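Local coordinates for protein putative Ribokinase II (Escherichia coli O6, PDB 3IQ0) that binds ATP and magnesium and, as a putative ribokinase of the pfkB carbohydrate kinase family, probably transfers a phosphate from ATP to a sugar, at residues I12-M17 and G66-H71; S58-D63 and I83-L88; K223-K228 and S235-N240; A239-H244 and F274-A279. One frame throughout, in Å; residues are numbered along the deposited sequence.

In the fold
The nine-stranded sheet of this ribokinase-like fold carries contact 2 at one border and contacts 3 and 4 at the other, so the centres of contacts 2 and 4 lie about 40 Å apart. Contact 1 ties the smaller four-stranded sheet to helix 64-75, which connects the two strands of contact 2; Ile12 CD1 and Ile83 CD1 meet at 3.8 Å, and both contacts reach the second subunit. Contacts 3 and 4 are neighbours, about 7 Å between centres, sharing Ala239 and Asn240. Contact 3 holds Lys228, which binds the ATP; the side chains of Leu13 in contact 1 and Phe243 in contact 4 are each about 12 Å from the nucleotide.

Contact 1 of 4, residues I12-M17 and G66-H71; sequences ILVEIM and GDINIH
Strand 13-17 runs across helix 66-71 at 108°, their axes 8.1 Å apart at closest, and Ile12 lies opposite Asn69 with their CA atoms 7.3 Å apart. This is beta-on-alpha packing between the smaller sheet of the ribokinase-like fold and helix 64-75, which flanks the large sheet. All the touching residues are buried, and Asn69 is their polar centre. Its CG, anti to the carbonyl carbon (chi1 -76°), brings the amide toward the strand. Ile12 CG2 comes to 3.4 Å from the amide carbon Asn69 CG, the two side chains passing alongside one another, pointing opposite ways. Asn69 ND2 gives Leu13 O only a weak, bent bond, 3.4 Å long with 134° at the hydrogen. The same nitrogen also bonds to Phe65 O one turn back, while OD1 weakly accepts from Ser37 N on strand 29-37, so three backbone groups, two of them weakly bound, limit how the amide can turn. Beyond the helix, Gln27 and Asp26 of the second subunit pack on Ile68 and His71. Within the contact, Val14 supplies one methyl to two neighbours: its CG1 sits 3.3 Å from Asn69 ND2 and 3.7 Å from Ile68 CG2.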
loop_
_atom_site.group_PDB
_atom_site.type_symbol
_atom_site.label_atom_id
_atom_site.label_comp_id
_atom_site.label_asym_id
_atom_site.label_seq_id
_atom_site.Cartn_x
_atom_site.Cartn_y
_atom_site.Cartn_z
ATOM N N ILE B 12 -9.591 8.415 2.942
ATOM C CA ILE B 12 -9.825 8.490 1.510
ATOM C C ILE B 12 -8.785 7.525 0.951
ATOM O O ILE B 12 -7.597 7.640 1.258
ATOM C CB ILE B 12 -9.552 9.890 0.946
ATOM C CG1 ILE B 12 -10.676 10.847 1.340
ATOM C CG2 ILE B 12 -9.426 9.830 -0.564
ATOM C CD1 ILE B 12 -10.449 12.258 0.843
ATOM N N LEU B 13 -9.227 6.562 0.159
ATOM C CA LEU B 13 -8.310 5.589 -0.413
ATOM C C LEU B 13 -8.794 5.169 -1.786
ATOM O O LEU B 13 -9.865 5.595 -2.227
ATOM C CB LEU B 13 -8.218 4.353 0.491
ATOM C CG LEU B 13 -9.534 3.697 0.924
ATOM C CD1 LEU B 13 -9.442 2.190 0.828
ATOM C CD2 LEU B 13 -9.852 4.116 2.344
ATOM N N VAL B 14 -7.992 4.357 -2.470
ATOM C CA VAL B 14 -8.380 3.848 -3.775
ATOM C C VAL B 14 -8.584 2.349 -3.630
ATOM O O VAL B 14 -7.962 1.702 -2.788
ATOM C CB VAL B 14 -7.315 4.110 -4.872
ATOM C CG1 VAL B 14 -7.166 5.607 -5.112
ATOM C CG2 VAL B 14 -5.985 3.489 -4.477
ATOM N N GLU B 15 -9.482 1.800 -4.435
ATOM C CA GLU B 15 -9.756 0.374 -4.388
ATOM C C GLU B 15 -9.326 -0.235 -5.712
ATOM O O GLU B 15 -9.553 0.357 -6.765
ATOM C CB GLU B 15 -11.249 0.127 -4.163
ATOM C CG GLU B 15 -11.606 -1.327 -3.889
ATOM C CD GLU B 15 -13.050 -1.504 -3.455
ATOM O OE1 GLU B 15 -13.867 -1.987 -4.267
ATOM O OE2 GLU B 15 -13.368 -1.154 -2.300
ATOM N N ILE B 16 -8.678 -1.395 -5.643
ATOM C CA ILE B 16 -8.233 -2.129 -6.831
ATOM C C ILE B 16 -8.978 -3.457 -6.734
ATOM O O ILE B 16 -8.743 -4.235 -5.816
ATOM C CB ILE B 16 -6.708 -2.386 -6.824
ATOM C CG1 ILE B 16 -5.939 -1.072 -7.000
ATOM C CG2 ILE B 16 -6.339 -3.334 -7.953
ATOM C CD1 ILE B 16 -5.978 -0.164 -5.806
HETATM N N MSE B 17 -9.884 -3.704 -7.675
HETATM C CA MSE B 17 -10.713 -4.911 -7.648
HETATM C C MSE B 17 -10.277 -6.073 -8.530
HETATM O O MSE B 17 -9.820 -5.882 -9.649
HETATM C CB MSE B 17 -12.155 -4.550 -8.029
HETATM C CG MSE B 17 -12.869 -3.632 -7.047
HETATM SE SE MSE B 17 -14.540 -2.940 -7.759
HETATM C CE MSE B 17 -14.004 -1.111 -7.933
ATOM N N GLY B 66 -3.918 9.561 -4.990
ATOM C CA GLY B 66 -4.437 10.649 -4.190
ATOM C C GLY B 66 -5.186 11.590 -5.116
ATOM O O GLY B 66 -6.244 12.109 -4.763
ATOM N N ASP B 67 -4.644 11.785 -6.318
ATOM C CA ASP B 67 -5.249 12.676 -7.302
ATOM C C ASP B 67 -6.600 12.216 -7.835
ATOM O O ASP B 67 -7.496 13.033 -8.042
ATOM C CB ASP B 67 -4.311 12.881 -8.496
ATOM C CG ASP B 67 -3.006 13.542 -8.110
ATOM O OD1 ASP B 67 -2.917 14.089 -6.989
ATOM O OD2 ASP B 67 -2.066 13.525 -8.937
ATOM N N ILE B 68 -6.756 10.920 -8.073
ATOM C CA ILE B 68 -8.024 10.440 -8.602
ATOM C C ILE B 68 -9.170 10.727 -7.631
ATOM O O ILE B 68 -10.286 11.025 -8.054
ATOM C CB ILE B 68 -7.976 8.932 -8.947
ATOM C CG1 ILE B 68 -9.202 8.568 -9.783
ATOM C CG2 ILE B 68 -7.917 8.094 -7.676
ATOM C CD1 ILE B 68 -9.215 7.153 -10.274
ATOM N N ASN B 69 -8.898 10.655 -6.331
ATOM C CA ASN B 69 -9.937 10.946 -5.348
ATOM C C ASN B 69 -10.239 12.441 -5.314
ATOM O O ASN B 69 -11.403 12.840 -5.307
ATOM C CB ASN B 69 -9.523 10.463 -3.962
ATOM C CG ASN B 69 -9.641 8.960 -3.816
ATOM O OD1 ASN B 69 -10.746 8.414 -3.750
ATOM N ND2 ASN B 69 -8.504 8.281 -3.780
ATOM N N ILE B 70 -9.197 13.271 -5.310
ATOM C CA ILE B 70 -9.400 14.715 -5.288
ATOM C C ILE B 70 -10.138 15.194 -6.534
ATOM O O ILE B 70 -11.010 16.057 -6.444
ATOM C CB ILE B 70 -8.066 15.486 -5.175
ATOM C CG1 ILE B 70 -7.492 15.324 -3.767
ATOM C CG2 ILE B 70 -8.290 16.968 -5.471
ATOM C CD1 ILE B 70 -6.124 15.951 -3.580
ATOM N N HIS B 71 -9.790 14.634 -7.690
ATOM C CA HIS B 71 -10.425 15.007 -8.952
ATOM C C HIS B 71 -11.904 14.634 -8.985
ATOM O O HIS B 71 -12.752 15.437 -9.388
ATOM C CB HIS B 71 -9.712 14.329 -10.127
ATOM C CG HIS B 71 -8.316 14.820 -10.361
ATOM N ND1 HIS B 71 -7.443 14.188 -11.217
ATOM C CD2 HIS B 71 -7.647 15.881 -9.851
ATOM C CE1 HIS B 71 -6.290 14.838 -11.224
ATOM N NE2 HIS B 71 -6.388 15.867 -10.404
#

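Contact 2 of 4, residues S58-D63 and I83-L88; sequences SCVGND and ISVLPL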
loop_
_atom_site.group_PDB
_atom_site.type_symbol
_atom_site.label_atom_id
_atom_site.label_comp_id
_atom_site.label_asym_id
_atom_site.label_seq_id
_atom_site.Cartn_x
_atom_site.Cartn_y
_atom_site.Cartn_z
ATOM N N SER B 58 -9.517 15.307 5.026
ATOM C CA SER B 58 -8.818 14.032 4.916
ATOM C C SER B 58 -7.361 14.239 4.509
ATOM O O SER B 58 -6.913 15.372 4.363
ATOM C CB SER B 58 -9.533 13.148 3.887
ATOM O OG SER B 58 -9.000 11.833 3.858
ATOM N N CYS B 59 -6.634 13.137 4.334
ATOM C CA CYS B 59 -5.227 13.175 3.943
ATOM C C CYS B 59 -4.933 12.147 2.864
ATOM O O CYS B 59 -5.354 11.004 2.975
ATOM C CB CYS B 59 -4.320 12.861 5.140
ATOM S SG CYS B 59 -4.051 14.205 6.299
ATOM N N VAL B 60 -4.220 12.555 1.820
ATOM C CA VAL B 60 -3.824 11.631 0.760
ATOM C C VAL B 60 -2.346 11.886 0.493
ATOM O O VAL B 60 -1.800 12.905 0.929
ATOM C CB VAL B 60 -4.606 11.849 -0.563
ATOM C CG1 VAL B 60 -6.094 11.643 -0.335
ATOM C CG2 VAL B 60 -4.322 13.231 -1.117
ATOM N N GLY B 61 -1.697 10.960 -0.202
ATOM C CA GLY B 61 -0.293 11.136 -0.517
ATOM C C GLY B 61 -0.155 11.960 -1.782
ATOM O O GLY B 61 -1.153 12.293 -2.423
ATOM N N ASN B 62 1.079 12.288 -2.142
ATOM C CA ASN B 62 1.350 13.069 -3.340
ATOM C C ASN B 62 1.555 12.137 -4.535
ATOM O O ASN B 62 2.615 12.129 -5.161
ATOM C CB ASN B 62 2.594 13.935 -3.116
ATOM C CG ASN B 62 2.959 14.757 -4.331
ATOM O OD1 ASN B 62 2.117 15.438 -4.911
ATOM N ND2 ASN B 62 4.227 14.703 -4.719
ATOM N N ASP B 63 0.533 11.342 -4.836
ATOM C CA ASP B 63 0.586 10.399 -5.949
ATOM C C ASP B 63 -0.735 10.396 -6.719
ATOM O O ASP B 63 -1.709 11.024 -6.293
ATOM C CB ASP B 63 0.906 8.991 -5.433
ATOM C CG ASP B 63 -0.049 8.533 -4.343
ATOM O OD1 ASP B 63 -1.274 8.664 -4.531
ATOM O OD2 ASP B 63 0.424 8.033 -3.297
ATOM N N ILE B 83 -8.619 18.660 2.124
ATOM C CA ILE B 83 -7.867 17.471 1.763
ATOM C C ILE B 83 -6.386 17.823 1.660
ATOM O O ILE B 83 -5.955 18.442 0.688
ATOM C CB ILE B 83 -8.346 16.879 0.416
ATOM C CG1 ILE B 83 -9.800 16.395 0.543
ATOM C CG2 ILE B 83 -7.441 15.716 0.012
ATOM C CD1 ILE B 83 -10.357 15.738 -0.721
ATOM N N SER B 84 -5.618 17.434 2.672
ATOM C CA SER B 84 -4.183 17.710 2.701
ATOM C C SER B 84 -3.398 16.660 1.916
ATOM O O SER B 84 -3.786 15.496 1.861
ATOM C CB SER B 84 -3.679 17.724 4.144
ATOM O OG SER B 84 -4.427 18.631 4.932
ATOM N N VAL B 85 -2.290 17.080 1.314
ATOM C CA VAL B 85 -1.442 16.172 0.552
ATOM C C VAL B 85 -0.149 15.946 1.343
ATOM O O VAL B 85 0.565 16.893 1.659
ATOM C CB VAL B 85 -1.118 16.756 -0.844
ATOM C CG1 VAL B 85 -0.301 15.757 -1.656
ATOM C CG2 VAL B 85 -2.409 17.089 -1.575
ATOM N N LEU B 86 0.136 14.689 1.674
ATOM C CA LEU B 86 1.322 14.350 2.447
ATOM C C LEU B 86 2.387 13.667 1.595
ATOM O O LEU B 86 2.265 12.490 1.259
ATOM C CB LEU B 86 0.932 13.439 3.609
ATOM C CG LEU B 86 -0.218 13.930 4.492
ATOM C CD1 LEU B 86 -0.446 12.938 5.615
ATOM C CD2 LEU B 86 0.100 15.304 5.057
ATOM N N PRO B 87 3.455 14.401 1.243
ATOM C CA PRO B 87 4.572 13.912 0.426
ATOM C C PRO B 87 5.253 12.642 0.936
ATOM O O PRO B 87 5.589 11.752 0.153
ATOM C CB PRO B 87 5.533 15.100 0.411
ATOM C CG PRO B 87 4.606 16.271 0.502
ATOM C CD PRO B 87 3.644 15.824 1.573
ATOM N N LEU B 88 5.450 12.557 2.247
ATOM C CA LEU B 88 6.116 11.400 2.838
ATOM C C LEU B 88 5.241 10.160 3.014
ATOM O O LEU B 88 5.724 9.114 3.454
ATOM C CB LEU B 88 6.711 11.784 4.194
ATOM C CG LEU B 88 7.704 12.947 4.188
ATOM C CD1 LEU B 88 8.166 13.216 5.608
ATOM C CD2 LEU B 88 8.884 12.618 3.283
HETATM O O HOH W 1 3.395 10.977 -1.193
#
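Strands 58-61 and 83-86 lie side by side in parallel, 4.5 Å apart at closest with a 32° angle, as the two strands of a beta-alpha-beta unit whose crossover is helix 64-75. Three backbone bonds join them: Ser84 N to Ser58 O, Val60 N to Ser84 O at 3.0 Å, and Leu86 N to Val60 O at 2.7 Å. On the face covered by the helix, Val60 CG2 meets Ile83 CG2 at 4.1 Å, and both residues also touch Ile70. On the other face Cys59 SG reaches Leu86 CD1 at 3.9 Å. Past the strand, Asn62 is the centre of an inverse gamma turn and lays its CB 3.7 Å from Val85 CG1, the methyl anti to Val85 N (chi1 -177°). A water accepts from Asn62 N, 2.8 Å away, and probably donates to Pro87 O. Backbone bonds thus fix the register, aliphatic groups pack under the helix, a thiol meets a leucine methyl on the other face, and a water joins the backbones beyond the last direct bond, among exposed residues.

Contact 3 of 4, residues K223-K228 and S235-N240; sequences KEVIVK and SYYSAN. With ATP (adenosine-5'-triphosphate), chain G.
Four backbone hydrogen bonds join strands 224-228 and 235-237 into an antiparallel beta hairpin: Val225 pairs with Tyr237 and Val227 with Ser235, each through two bonds, with Val227 N 2.8 Å from Ser235 O. Where the strands part, one water links Lys223 O to Ala239 N. Among side-chain bonds, Tyr236 OH donates to Glu224 OE2 over 2.6 Å, and OE2 receives it on its anti lone pair; the oxygen meets the ring at its edge, with carboxylate and ring planes 81° apart. Arg270 forms a salt bridge to the same oxygen. Apolar contacts lie on both faces: Ile226 CG1 is 4.0 Å from Tyr236 CD1, and on the other face Val227 CG2 touches the edge of the Tyr237 ring. For the ligand, Lys228 bends at chi3 (-70°) to place NZ 3.0 Å from O2B of the ATP beta-phosphate, while Asp167 and Met195 O also hold NZ. The ammonium of Lys228, shared between Asp167 and the beta-phosphate, would offset part of the negative charge there, and the arginine probably keeps Glu224 ionised.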
loop_
_atom_site.group_PDB
_atom_site.type_symbol
_atom_site.label_atom_id
_atom_site.label_comp_id
_atom_site.label_asym_id
_atom_site.label_seq_id
_atom_site.Cartn_x
_atom_site.Cartn_y
_atom_site.Cartn_z
ATOM N N LYS B 223 -31.254 12.253 19.269
ATOM C CA LYS B 223 -32.589 12.633 18.846
ATOM C C LYS B 223 -33.191 11.682 17.821
ATOM O O LYS B 223 -34.395 11.431 17.832
ATOM C CB LYS B 223 -32.562 14.059 18.287
ATOM C CG LYS B 223 -32.102 15.092 19.307
ATOM C CD LYS B 223 -31.976 16.484 18.706
ATOM C CE LYS B 223 -31.463 17.483 19.739
ATOM N NZ LYS B 223 -30.153 17.067 20.327
ATOM N N GLU B 224 -32.350 11.154 16.937
ATOM C CA GLU B 224 -32.811 10.244 15.899
ATOM C C GLU B 224 -31.879 9.065 15.724
ATOM O O GLU B 224 -30.660 9.212 15.716
ATOM C CB GLU B 224 -32.936 10.982 14.566
ATOM C CG GLU B 224 -34.015 12.051 14.550
ATOM C CD GLU B 224 -33.930 12.949 13.335
ATOM O OE1 GLU B 224 -32.951 13.707 13.223
ATOM O OE2 GLU B 224 -34.838 12.898 12.487
ATOM N N VAL B 225 -32.472 7.889 15.590
ATOM C CA VAL B 225 -31.723 6.663 15.383
ATOM C C VAL B 225 -32.272 6.033 14.113
ATOM O O VAL B 225 -33.442 5.638 14.064
ATOM C CB VAL B 225 -31.912 5.681 16.556
ATOM C CG1 VAL B 225 -31.154 4.382 16.285
ATOM C CG2 VAL B 225 -31.426 6.326 17.843
ATOM N N ILE B 226 -31.443 5.983 13.076
ATOM C CA ILE B 226 -31.856 5.386 11.813
ATOM C C ILE B 226 -31.147 4.047 11.663
ATOM O O ILE B 226 -29.928 3.997 11.495
ATOM C CB ILE B 226 -31.507 6.286 10.601
ATOM C CG1 ILE B 226 -32.326 7.574 10.633
ATOM C CG2 ILE B 226 -31.812 5.554 9.311
ATOM C CD1 ILE B 226 -31.838 8.602 11.616
ATOM N N VAL B 227 -31.912 2.961 11.731
ATOM C CA VAL B 227 -31.329 1.630 11.615
ATOM C C VAL B 227 -31.441 1.048 10.219
ATOM O O VAL B 227 -32.536 0.909 9.669
ATOM C CB VAL B 227 -31.970 0.646 12.612
ATOM C CG1 VAL B 227 -31.446 -0.759 12.363
ATOM C CG2 VAL B 227 -31.645 1.076 14.036
ATOM N N LYS B 228 -30.287 0.715 9.657
ATOM C CA LYS B 228 -30.196 0.123 8.329
ATOM C C LYS B 228 -30.294 -1.393 8.487
ATOM O O LYS B 228 -29.601 -1.979 9.316
ATOM C CB LYS B 228 -28.862 0.522 7.693
ATOM C CG LYS B 228 -28.780 2.003 7.359
ATOM C CD LYS B 228 -27.346 2.474 7.234
ATOM C CE LYS B 228 -26.661 2.491 8.586
ATOM N NZ LYS B 228 -25.248 2.937 8.488
ATOM N N SER B 235 -35.302 1.273 9.535
ATOM C CA SER B 235 -36.245 1.789 10.516
ATOM C C SER B 235 -35.806 3.139 11.077
ATOM O O SER B 235 -34.612 3.431 11.170
ATOM C CB SER B 235 -36.403 0.790 11.666
ATOM O OG SER B 235 -36.843 -0.470 11.192
ATOM N N TYR B 236 -36.787 3.958 11.444
ATOM C CA TYR B 236 -36.534 5.276 12.015
ATOM C C TYR B 236 -37.081 5.277 13.436
ATOM O O TYR B 236 -38.168 4.747 13.685
ATOM C CB TYR B 236 -37.249 6.358 11.203
ATOM C CG TYR B 236 -37.142 7.750 11.797
ATOM C CD1 TYR B 236 -36.085 8.596 11.456
ATOM C CD2 TYR B 236 -38.094 8.217 12.701
ATOM C CE1 TYR B 236 -35.984 9.877 11.999
ATOM C CE2 TYR B 236 -38.002 9.491 13.250
ATOM C CZ TYR B 236 -36.947 10.315 12.895
ATOM O OH TYR B 236 -36.863 11.579 13.423
ATOM N N TYR B 237 -36.336 5.876 14.358
ATOM C CA TYR B 237 -36.756 5.939 15.754
ATOM C C TYR B 237 -36.481 7.300 16.380
ATOM O O TYR B 237 -35.365 7.810 16.312
ATOM C CB TYR B 237 -36.023 4.880 16.584
ATOM C CG TYR B 237 -36.219 3.461 16.118
ATOM C CD1 TYR B 237 -37.408 2.780 16.367
ATOM C CD2 TYR B 237 -35.207 2.792 15.431
ATOM C CE1 TYR B 237 -37.585 1.463 15.945
ATOM C CE2 TYR B 237 -35.373 1.479 15.004
ATOM C CZ TYR B 237 -36.561 0.821 15.264
ATOM O OH TYR B 237 -36.718 -0.476 14.843
ATOM N N SER B 238 -37.507 7.877 16.995
ATOM C CA SER B 238 -37.379 9.156 17.686
ATOM C C SER B 238 -38.246 9.043 18.934
ATOM O O SER B 238 -39.058 8.124 19.042
ATOM C CB SER B 238 -37.865 10.317 16.811
ATOM O OG SER B 238 -39.257 10.232 16.570
ATOM N N ALA B 239 -38.076 9.960 19.878
ATOM C CA ALA B 239 -38.870 9.907 21.097
ATOM C C ALA B 239 -40.359 10.026 20.781
ATOM O O ALA B 239 -41.201 9.485 21.499
ATOM C CB ALA B 239 -38.450 11.024 22.042
ATOM N N ASN B 240 -40.675 10.712 19.690
ATOM C CA ASN B 240 -42.061 10.932 19.308
ATOM C C ASN B 240 -42.658 9.922 18.339
ATOM O O ASN B 240 -43.851 9.618 18.415
ATOM C CB ASN B 240 -42.194 12.339 18.736
ATOM C CG ASN B 240 -41.602 13.384 19.652
ATOM O OD1 ASN B 240 -40.717 14.142 19.254
ATOM N ND2 ASN B 240 -42.076 13.423 20.893
HETATM P PG ATP G . -21.636 -0.488 5.880
HETATM O O1G ATP G . -21.115 -0.689 4.482
HETATM O O2G ATP G . -20.723 -1.093 6.915
HETATM O O3G ATP G . -21.821 1.000 6.174
HETATM P PB ATP G . -24.469 -0.943 6.587
HETATM O O1B ATP G . -24.944 -2.156 7.327
HETATM O O2B ATP G . -24.329 0.367 7.281
HETATM O O3B ATP G . -23.046 -1.260 5.903
HETATM P PA ATP G . -26.358 -1.940 4.686
HETATM O O1A ATP G . -25.507 -2.881 3.862
HETATM O O2A ATP G . -27.232 -2.461 5.763
HETATM O O3A ATP G . -25.401 -0.784 5.321
HETATM O "O5'" ATP G . -27.310 -0.596 3.944
HETATM C "C5'" ATP G . -27.660 0.562 3.334
HETATM C "C4'" ATP G . -29.165 0.569 3.234
HETATM O "O4'" ATP G . -29.130 0.215 1.846
HETATM C "C3'" ATP G . -30.048 -0.606 3.784
HETATM O "O3'" ATP G . -30.622 -0.380 5.060
HETATM C "C2'" ATP G . -31.002 -0.798 2.689
HETATM O "O2'" ATP G . -32.088 0.133 2.793
HETATM C "C1'" ATP G . -30.188 -0.626 1.443
HETATM N N9 ATP G . -29.636 -1.957 0.960
HETATM C C8 ATP G . -28.413 -2.562 1.230
HETATM N N7 ATP G . -28.289 -3.749 0.615
HETATM C C5 ATP G . -29.410 -3.947 -0.076
HETATM C C6 ATP G . -29.981 -5.015 -0.967
HETATM N N6 ATP G . -29.248 -6.098 -1.225
HETATM N N1 ATP G . -31.267 -4.838 -1.522
HETATM C C2 ATP G . -32.068 -3.719 -1.278
HETATM N N3 ATP G . -31.593 -2.696 -0.454
HETATM C C4 ATP G . -30.318 -2.767 0.155
HETATM O O HOH W 2 -36.115 11.970 19.776
#

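Contact 4 of 4, residues A239-H244 and F274-A279; sequences ANEQFH and FDAHRA
At the far border of the nine-stranded sheet, edge strand 242-244 packs against the first turn of helix 276-290, a strand-on-helix contact carried by an aromatic stack. The rings of Phe243 and His277 lie face to face, centroids 3.6 Å apart and planes inclined by 17°. They overlap almost squarely, with His277 CE1 over the Phe243 face toward its rim, 3.3 Å from Phe243 CD2. Phe243 holds CG between its backbone N and carbonyl carbon (chi1 62°), which directs the ring at the helix. Its far end, CZ, points into the helix backbone, reaching Ala276 C at 3.6 Å with the Ala276 methyl beside it. Tyr236 of the neighbouring strand meets the Phe243 ring at a shallow angle between their planes, and it also touches Ala276, so the helix start rests on two adjacent strands. Glu241 approaches the imidazole obliquely, OE1 3.8 Å from His277 NE2, its carboxylate steeply turned to the ring; its OE2 is next to the Ala276 methyl. Asp275 is the N-cap of this helix: its OD1 accepts from Arg278 N at 2.6 Å, the N-H aimed nearly straight at the oxygen (162°).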
loop_
_atom_site.group_PDB
_atom_site.type_symbol
_atom_site.label_atom_id
_atom_site.label_comp_id
_atom_site.label_asym_id
_atom_site.label_seq_id
_atom_site.Cartn_x
_atom_site.Cartn_y
_atom_site.Cartn_z
ATOM N N ALA B 239 -38.076 9.960 19.878
ATOM C CA ALA B 239 -38.870 9.907 21.097
ATOM C C ALA B 239 -40.359 10.026 20.781
ATOM O O ALA B 239 -41.201 9.485 21.499
ATOM C CB ALA B 239 -38.450 11.024 22.042
ATOM N N ASN B 240 -40.675 10.712 19.690
ATOM C CA ASN B 240 -42.061 10.932 19.308
ATOM C C ASN B 240 -42.658 9.922 18.339
ATOM O O ASN B 240 -43.851 9.618 18.415
ATOM C CB ASN B 240 -42.194 12.339 18.736
ATOM C CG ASN B 240 -41.602 13.384 19.652
ATOM O OD1 ASN B 240 -40.717 14.142 19.254
ATOM N ND2 ASN B 240 -42.076 13.423 20.893
ATOM N N GLU B 241 -41.847 9.393 17.431
ATOM C CA GLU B 241 -42.374 8.431 16.474
ATOM C C GLU B 241 -41.461 7.241 16.215
ATOM O O GLU B 241 -40.320 7.190 16.682
ATOM C CB GLU B 241 -42.714 9.135 15.158
ATOM C CG GLU B 241 -41.522 9.699 14.415
ATOM C CD GLU B 241 -41.935 10.632 13.297
ATOM O OE1 GLU B 241 -42.944 10.340 12.621
ATOM O OE2 GLU B 241 -41.248 11.653 13.086
ATOM N N GLN B 242 -41.989 6.286 15.459
ATOM C CA GLN B 242 -41.271 5.064 15.133
ATOM C C GLN B 242 -41.913 4.438 13.904
ATOM O O GLN B 242 -43.127 4.229 13.877
ATOM C CB GLN B 242 -41.369 4.101 16.316
ATOM C CG GLN B 242 -40.706 2.754 16.129
ATOM C CD GLN B 242 -40.904 1.850 17.337
ATOM O OE1 GLN B 242 -42.002 1.359 17.584
ATOM N NE2 GLN B 242 -39.841 1.644 18.105
ATOM N N PHE B 243 -41.111 4.154 12.883
ATOM C CA PHE B 243 -41.631 3.534 11.670
ATOM C C PHE B 243 -40.527 2.869 10.860
ATOM O O PHE B 243 -39.342 3.111 11.088
ATOM C CB PHE B 243 -42.383 4.559 10.819
ATOM C CG PHE B 243 -41.537 5.695 10.346
ATOM C CD1 PHE B 243 -40.760 5.570 9.200
ATOM C CD2 PHE B 243 -41.520 6.898 11.045
ATOM C CE1 PHE B 243 -39.977 6.631 8.755
ATOM C CE2 PHE B 243 -40.742 7.964 10.610
ATOM C CZ PHE B 243 -39.969 7.831 9.461
ATOM N N HIS B 244 -40.931 2.030 9.912
ATOM C CA HIS B 244 -39.987 1.290 9.091
ATOM C C HIS B 244 -40.458 1.169 7.643
ATOM O O HIS B 244 -41.645 1.314 7.355
ATOM C CB HIS B 244 -39.769 -0.089 9.745
ATOM C CG HIS B 244 -39.373 -1.176 8.795
ATOM N ND1 HIS B 244 -40.265 -1.771 7.927
ATOM C CD2 HIS B 244 -38.185 -1.796 8.594
ATOM C CE1 HIS B 244 -39.644 -2.710 7.235
ATOM N NE2 HIS B 244 -38.381 -2.747 7.621
ATOM N N PHE B 274 -36.822 17.377 3.680
ATOM C CA PHE B 274 -37.704 16.209 3.630
ATOM C C PHE B 274 -38.072 15.814 5.059
ATOM O O PHE B 274 -37.253 15.959 5.963
ATOM C CB PHE B 274 -36.990 15.018 2.979
ATOM C CG PHE B 274 -36.885 15.096 1.483
ATOM C CD1 PHE B 274 -36.771 16.318 0.831
ATOM C CD2 PHE B 274 -36.830 13.931 0.729
ATOM C CE1 PHE B 274 -36.599 16.376 -0.550
ATOM C CE2 PHE B 274 -36.657 13.977 -0.651
ATOM C CZ PHE B 274 -36.540 15.205 -1.292
ATOM N N ASP B 275 -39.290 15.322 5.277
ATOM C CA ASP B 275 -39.657 14.885 6.619
ATOM C C ASP B 275 -39.017 13.518 6.846
ATOM O O ASP B 275 -38.448 12.937 5.920
ATOM C CB ASP B 275 -41.185 14.811 6.816
ATOM C CG ASP B 275 -41.881 13.855 5.851
ATOM O OD1 ASP B 275 -41.328 12.792 5.515
ATOM O OD2 ASP B 275 -43.018 14.167 5.444
ATOM N N ALA B 276 -39.103 13.000 8.066
ATOM C CA ALA B 276 -38.497 11.708 8.377
ATOM C C ALA B 276 -38.965 10.588 7.455
ATOM O O ALA B 276 -38.175 9.745 7.051
ATOM C CB ALA B 276 -38.772 11.338 9.827
ATOM N N HIS B 277 -40.248 10.592 7.118
ATOM C CA HIS B 277 -40.828 9.574 6.245
ATOM C C HIS B 277 -40.298 9.611 4.817
ATOM O O HIS B 277 -40.021 8.567 4.225
ATOM C CB HIS B 277 -42.352 9.706 6.229
ATOM C CG HIS B 277 -43.017 9.125 7.437
ATOM N ND1 HIS B 277 -43.257 7.774 7.574
ATOM C CD2 HIS B 277 -43.446 9.701 8.586
ATOM C CE1 HIS B 277 -43.803 7.544 8.755
ATOM N NE2 HIS B 277 -43.928 8.696 9.390
ATOM N N ARG B 278 -40.168 10.809 4.255
ATOM C CA ARG B 278 -39.658 10.949 2.899
ATOM C C ARG B 278 -38.172 10.598 2.857
ATOM O O ARG B 278 -37.725 9.825 2.010
ATOM C CB ARG B 278 -39.855 12.382 2.407
ATOM C CG ARG B 278 -41.122 12.607 1.620
ATOM C CD ARG B 278 -40.876 12.400 0.134
ATOM N NE ARG B 278 -41.385 13.523 -0.647
ATOM C CZ ARG B 278 -41.019 14.789 -0.456
ATOM N NH1 ARG B 278 -40.142 15.093 0.492
ATOM N NH2 ARG B 278 -41.534 15.755 -1.206
ATOM N N ALA B 279 -37.419 11.171 3.788
ATOM C CA ALA B 279 -35.987 10.942 3.867
ATOM C C ALA B 279 -35.626 9.464 4.029
ATOM O O ALA B 279 -34.641 8.996 3.457
ATOM C CB ALA B 279 -35.402 11.759 5.009
#